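Local coordinates for protein TetR transcriptional regulator (Chloroflexus aurantiacus, PDB 3QBM) that probably binds DNA as a TetR-family transcriptional regulator, working as a two-subunit assembly that also carries magnesium ions, at residues L160-V169 with L181-I192. Numbering follows the deposited sequence. Where two conformers were deposited one is given.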
loop_
_atom_site.group_PDB
_atom_site.type_symbol
_atom_site.label_atom_id
_atom_site.label_comp_id
_atom_site.label_asym_id
_atom_site.label_seq_id
_atom_site.Cartn_x
_atom_site.Cartn_y
_atom_site.Cartn_z
ATOM N N LEU A 160 12.243 3.062 5.654
ATOM C CA LEU A 160 12.572 2.407 4.370
ATOM C C LEU A 160 12.083 0.950 4.349
ATOM O O LEU A 160 11.435 0.506 3.371
ATOM C CB LEU A 160 14.072 2.440 4.133
ATOM C CG LEU A 160 14.575 1.659 2.917
ATOM C CD1 LEU A 160 14.070 2.324 1.619
ATOM C CD2 LEU A 160 16.124 1.629 2.975
ATOM N N ILE A 161 12.412 0.209 5.411
ATOM C CA ILE A 161 12.003 -1.171 5.570
ATOM C C ILE A 161 10.485 -1.308 5.490
ATOM O O ILE A 161 9.990 -2.120 4.740
ATOM C CB ILE A 161 12.464 -1.747 6.925
ATOM C CG1 ILE A 161 13.949 -2.074 6.874
ATOM C CG2 ILE A 161 11.616 -2.984 7.279
ATOM C CD1 ILE A 161 14.573 -2.335 8.301
ATOM N N ILE A 162 9.745 -0.508 6.258
ATOM C CA ILE A 162 8.283 -0.605 6.259
ATOM C C ILE A 162 7.656 -0.299 4.898
ATOM O O ILE A 162 6.772 -1.033 4.438
ATOM C CB ILE A 162 7.651 0.292 7.354
ATOM C CG1 ILE A 162 8.115 -0.196 8.717
ATOM C CG2 ILE A 162 6.099 0.305 7.245
ATOM C CD1 ILE A 162 7.875 0.865 9.873
ATOM N N ALA A 163 8.144 0.757 4.265
ATOM C CA ALA A 163 7.673 1.174 2.934
ATOM C C ALA A 163 7.937 0.047 1.952
ATOM O O ALA A 163 7.027 -0.367 1.200
ATOM C CB ALA A 163 8.392 2.457 2.440
ATOM N N THR A 164 9.168 -0.450 1.933
ATOM C CA THR A 164 9.535 -1.488 0.961
ATOM C C THR A 164 8.725 -2.749 1.091
ATOM O O THR A 164 8.213 -3.289 0.069
ATOM C CB THR A 164 11.022 -1.821 1.073
ATOM O OG1 THR A 164 11.769 -0.598 0.905
ATOM C CG2 THR A 164 11.451 -2.835 -0.019
HETATM N N MSE A 165 8.638 -3.241 2.317
HETATM C CA MSE A 165 7.986 -4.518 2.580
HETATM C C MSE A 165 6.475 -4.405 2.368
HETATM O O MSE A 165 5.881 -5.282 1.739
HETATM C CB MSE A 165 8.351 -5.083 3.962
HETATM C CG MSE A 165 9.819 -5.459 4.140
HETATM SE SE MSE A 165 10.742 -6.367 2.653
HETATM C CE MSE A 165 9.782 -8.065 2.655
ATOM N N GLU A 166 5.850 -3.316 2.813
ATOM C CA GLU A 166 4.422 -3.152 2.622
ATOM C C GLU A 166 4.082 -2.963 1.149
ATOM O O GLU A 166 3.084 -3.526 0.690
ATOM C CB GLU A 166 3.855 -1.981 3.444
ATOM C CG GLU A 166 3.767 -2.246 4.919
ATOM C CD GLU A 166 2.644 -3.185 5.313
ATOM O OE1 GLU A 166 2.272 -4.093 4.535
ATOM O OE2 GLU A 166 2.133 -2.993 6.416
ATOM N N GLY A 167 4.884 -2.177 0.409
ATOM C CA GLY A 167 4.716 -2.056 -1.057
ATOM C C GLY A 167 4.841 -3.408 -1.791
ATOM O O GLY A 167 4.084 -3.743 -2.713
ATOM N N ALA A 168 5.758 -4.230 -1.320
ATOM C CA ALA A 168 5.912 -5.562 -1.877
ATOM C C ALA A 168 4.726 -6.477 -1.552
ATOM O O ALA A 168 4.336 -7.279 -2.393
ATOM C CB ALA A 168 7.207 -6.142 -1.430
ATOM N N VAL A 169 4.161 -6.360 -0.352
ATOM C CA VAL A 169 2.912 -7.067 0.020
ATOM C C VAL A 169 1.795 -6.694 -0.970
ATOM O O VAL A 169 1.115 -7.587 -1.521
ATOM C CB VAL A 169 2.455 -6.766 1.442
ATOM C CG1 VAL A 169 1.037 -7.319 1.681
ATOM C CG2 VAL A 169 3.415 -7.384 2.449
ATOM N N LEU A 181 7.924 -9.826 -3.067
ATOM C CA LEU A 181 8.330 -9.959 -1.681
ATOM C C LEU A 181 9.734 -10.564 -1.573
ATOM O O LEU A 181 10.510 -10.187 -0.708
ATOM C CB LEU A 181 7.290 -10.786 -0.887
ATOM C CG LEU A 181 6.088 -9.997 -0.373
ATOM C CD1 LEU A 181 4.934 -10.913 0.035
ATOM C CD2 LEU A 181 6.467 -9.104 0.810
ATOM N N GLU A 182 10.043 -11.528 -2.435
ATOM C CA GLU A 182 11.348 -12.168 -2.438
ATOM C C GLU A 182 12.412 -11.173 -2.819
ATOM O O GLU A 182 13.426 -11.084 -2.142
ATOM C CB GLU A 182 11.399 -13.368 -3.382
ATOM C CG GLU A 182 10.904 -14.631 -2.737
ATOM C CD GLU A 182 11.823 -15.117 -1.633
ATOM O OE1 GLU A 182 12.940 -14.560 -1.464
ATOM O OE2 GLU A 182 11.412 -16.061 -0.927
ATOM N N HIS A 183 12.144 -10.370 -3.849
ATOM C CA HIS A 183 13.082 -9.335 -4.283
ATOM C C HIS A 183 13.320 -8.267 -3.227
ATOM O O HIS A 183 14.444 -7.939 -2.959
ATOM C CB HIS A 183 12.614 -8.590 -5.525
ATOM C CG HIS A 183 12.632 -9.393 -6.780
ATOM N ND1 HIS A 183 13.523 -10.420 -7.002
ATOM C CD2 HIS A 183 11.914 -9.262 -7.924
ATOM C CE1 HIS A 183 13.335 -10.909 -8.219
ATOM N NE2 HIS A 183 12.361 -10.229 -8.798
ATOM N N ALA A 184 12.237 -7.763 -2.620
ATOM C CA ALA A 184 12.306 -6.746 -1.570
ATOM C C ALA A 184 13.107 -7.284 -0.406
ATOM O O ALA A 184 14.032 -6.623 0.091
ATOM C CB ALA A 184 10.905 -6.355 -1.133
ATOM N N TYR A 185 12.756 -8.487 0.060
ATOM C CA TYR A 185 13.516 -9.101 1.127
ATOM C C TYR A 185 15.028 -9.132 0.808
ATOM O O TYR A 185 15.857 -8.666 1.589
ATOM C CB TYR A 185 13.003 -10.512 1.394
ATOM C CG TYR A 185 13.856 -11.244 2.388
ATOM C CD1 TYR A 185 13.597 -11.171 3.733
ATOM C CD2 TYR A 185 14.941 -12.007 1.966
ATOM C CE1 TYR A 185 14.405 -11.825 4.661
ATOM C CE2 TYR A 185 15.765 -12.632 2.865
ATOM C CZ TYR A 185 15.487 -12.564 4.214
ATOM O OH TYR A 185 16.289 -13.198 5.123
ATOM N N THR A 186 15.378 -9.701 -0.346
ATOM C CA THR A 186 16.787 -9.880 -0.738
ATOM C C THR A 186 17.497 -8.531 -0.836
ATOM O O THR A 186 18.595 -8.353 -0.348
ATOM C CB THR A 186 16.866 -10.690 -2.052
ATOM O OG1 THR A 186 16.375 -12.004 -1.784
ATOM C CG2 THR A 186 18.285 -10.739 -2.675
ATOM N N HIS A 187 16.838 -7.573 -1.463
ATOM C CA HIS A 187 17.432 -6.253 -1.572
ATOM C C HIS A 187 17.772 -5.664 -0.206
ATOM O O HIS A 187 18.894 -5.237 0.022
ATOM C CB HIS A 187 16.476 -5.289 -2.238
ATOM C CG HIS A 187 16.996 -3.901 -2.253
ATOM N ND1 HIS A 187 18.068 -3.535 -3.035
ATOM C CD2 HIS A 187 16.593 -2.783 -1.601
ATOM C CE1 HIS A 187 18.322 -2.250 -2.830
ATOM N NE2 HIS A 187 17.421 -1.766 -1.994
ATOM N N LEU A 188 16.811 -5.647 0.700
ATOM C CA LEU A 188 17.041 -5.074 2.023
ATOM C C LEU A 188 17.993 -5.892 2.898
ATOM O O LEU A 188 18.806 -5.328 3.616
ATOM C CB LEU A 188 15.722 -4.779 2.747
ATOM C CG LEU A 188 14.928 -3.586 2.163
ATOM C CD1 LEU A 188 13.589 -3.514 2.898
ATOM C CD2 LEU A 188 15.694 -2.238 2.175
ATOM N N ALA A 189 17.894 -7.206 2.866
ATOM C CA ALA A 189 18.804 -8.032 3.632
ATOM C C ALA A 189 20.235 -7.788 3.185
ATOM O O ALA A 189 21.152 -7.702 4.013
ATOM C CB ALA A 189 18.433 -9.517 3.498
ATOM N N THR A 190 20.419 -7.659 1.870
ATOM C CA THR A 190 21.733 -7.465 1.286
ATOM C C THR A 190 22.226 -6.062 1.651
ATOM O O THR A 190 23.366 -5.892 2.116
ATOM C CB THR A 190 21.706 -7.701 -0.235
ATOM O OG1 THR A 190 21.294 -9.047 -0.492
ATOM C CG2 THR A 190 23.085 -7.483 -0.821
ATOM N N TYR A 191 21.357 -5.063 1.512
ATOM C CA TYR A 191 21.712 -3.681 1.859
ATOM C C TYR A 191 22.115 -3.568 3.337
ATOM O O TYR A 191 23.155 -2.995 3.671
ATOM C CB TYR A 191 20.548 -2.745 1.545
ATOM C CG TYR A 191 20.634 -1.412 2.225
ATOM C CD1 TYR A 191 21.607 -0.466 1.838
ATOM C CD2 TYR A 191 19.716 -1.037 3.231
ATOM C CE1 TYR A 191 21.669 0.789 2.466
ATOM C CE2 TYR A 191 19.783 0.203 3.844
ATOM C CZ TYR A 191 20.768 1.108 3.459
ATOM O OH TYR A 191 20.836 2.354 4.061
ATOM N N ILE A 192 21.305 -4.151 4.208
ATOM C CA ILE A 192 21.571 -4.130 5.662
ATOM C C ILE A 192 22.866 -4.885 5.993
ATOM O O ILE A 192 23.732 -4.400 6.734
ATOM C CB ILE A 192 20.346 -4.648 6.438
ATOM C CG1 ILE A 192 19.195 -3.662 6.340
ATOM C CG2 ILE A 192 20.694 -4.885 7.910
ATOM C CD1 ILE A 192 17.872 -4.296 6.749
#
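The carbonyl oxygen of Leu-160, whose side chain meets Leu-188 and Tyr-191 across the helix pair, is gripped twice by Thr-164. The hydroxyl OG1 of Thr-164 donates to Leu-160 O at 2.7 Å, from above the carbonyl plane, while the backbone N of Thr-164 reaches the same oxygen from the opposite face. A chi1 of -56° sets OG1 beside the backbone N, as the hydroxyl bond requires, and presents the methyl CG2 to the partner helix. There Thr-164 and Leu-188 meet tip to tip, Thr-164 CB lying 3.6 Å from Leu-188 CD1, and Thr-164 CG2 also touches Ala-184 CB at 3.7 Å. Leu-188 CD1 and Ala-184 CB would probably lose their methyl neighbour, and Leu-160 O one of its two donors, with an alanine at Thr-164. Leu-188 is a knob in a hole made by Leu-160, Ile-161, Thr-164 and Met-165. Met-165, present as selenomethionine, bends at chi2 and chi3, which lays SE 3.8 Å from Ala-184 CB and carries CE to Leu-181 CD2. Toward the connecting turn small residues bring the backbones close: Ala-168 CB lies 3.7 Å from Ala-184 CB, and Leu-181 CD2 rests against Ala-168 CB and Val-169 CG2. No hydrogen bond crosses. Phe-87 and Leu-88 of helix 80-92 touch Ile-161, and Phe-91 touches Met-165, whereas His-187 of the second subunit packs on Leu-160 and meets Tyr-191 edge-to-face. Helices 154-175 and 179-196, whose segment axes approach to 9.0 Å at 164°, form the antiparallel C-terminal hairpin through which TetR-family regulators typically dimerise.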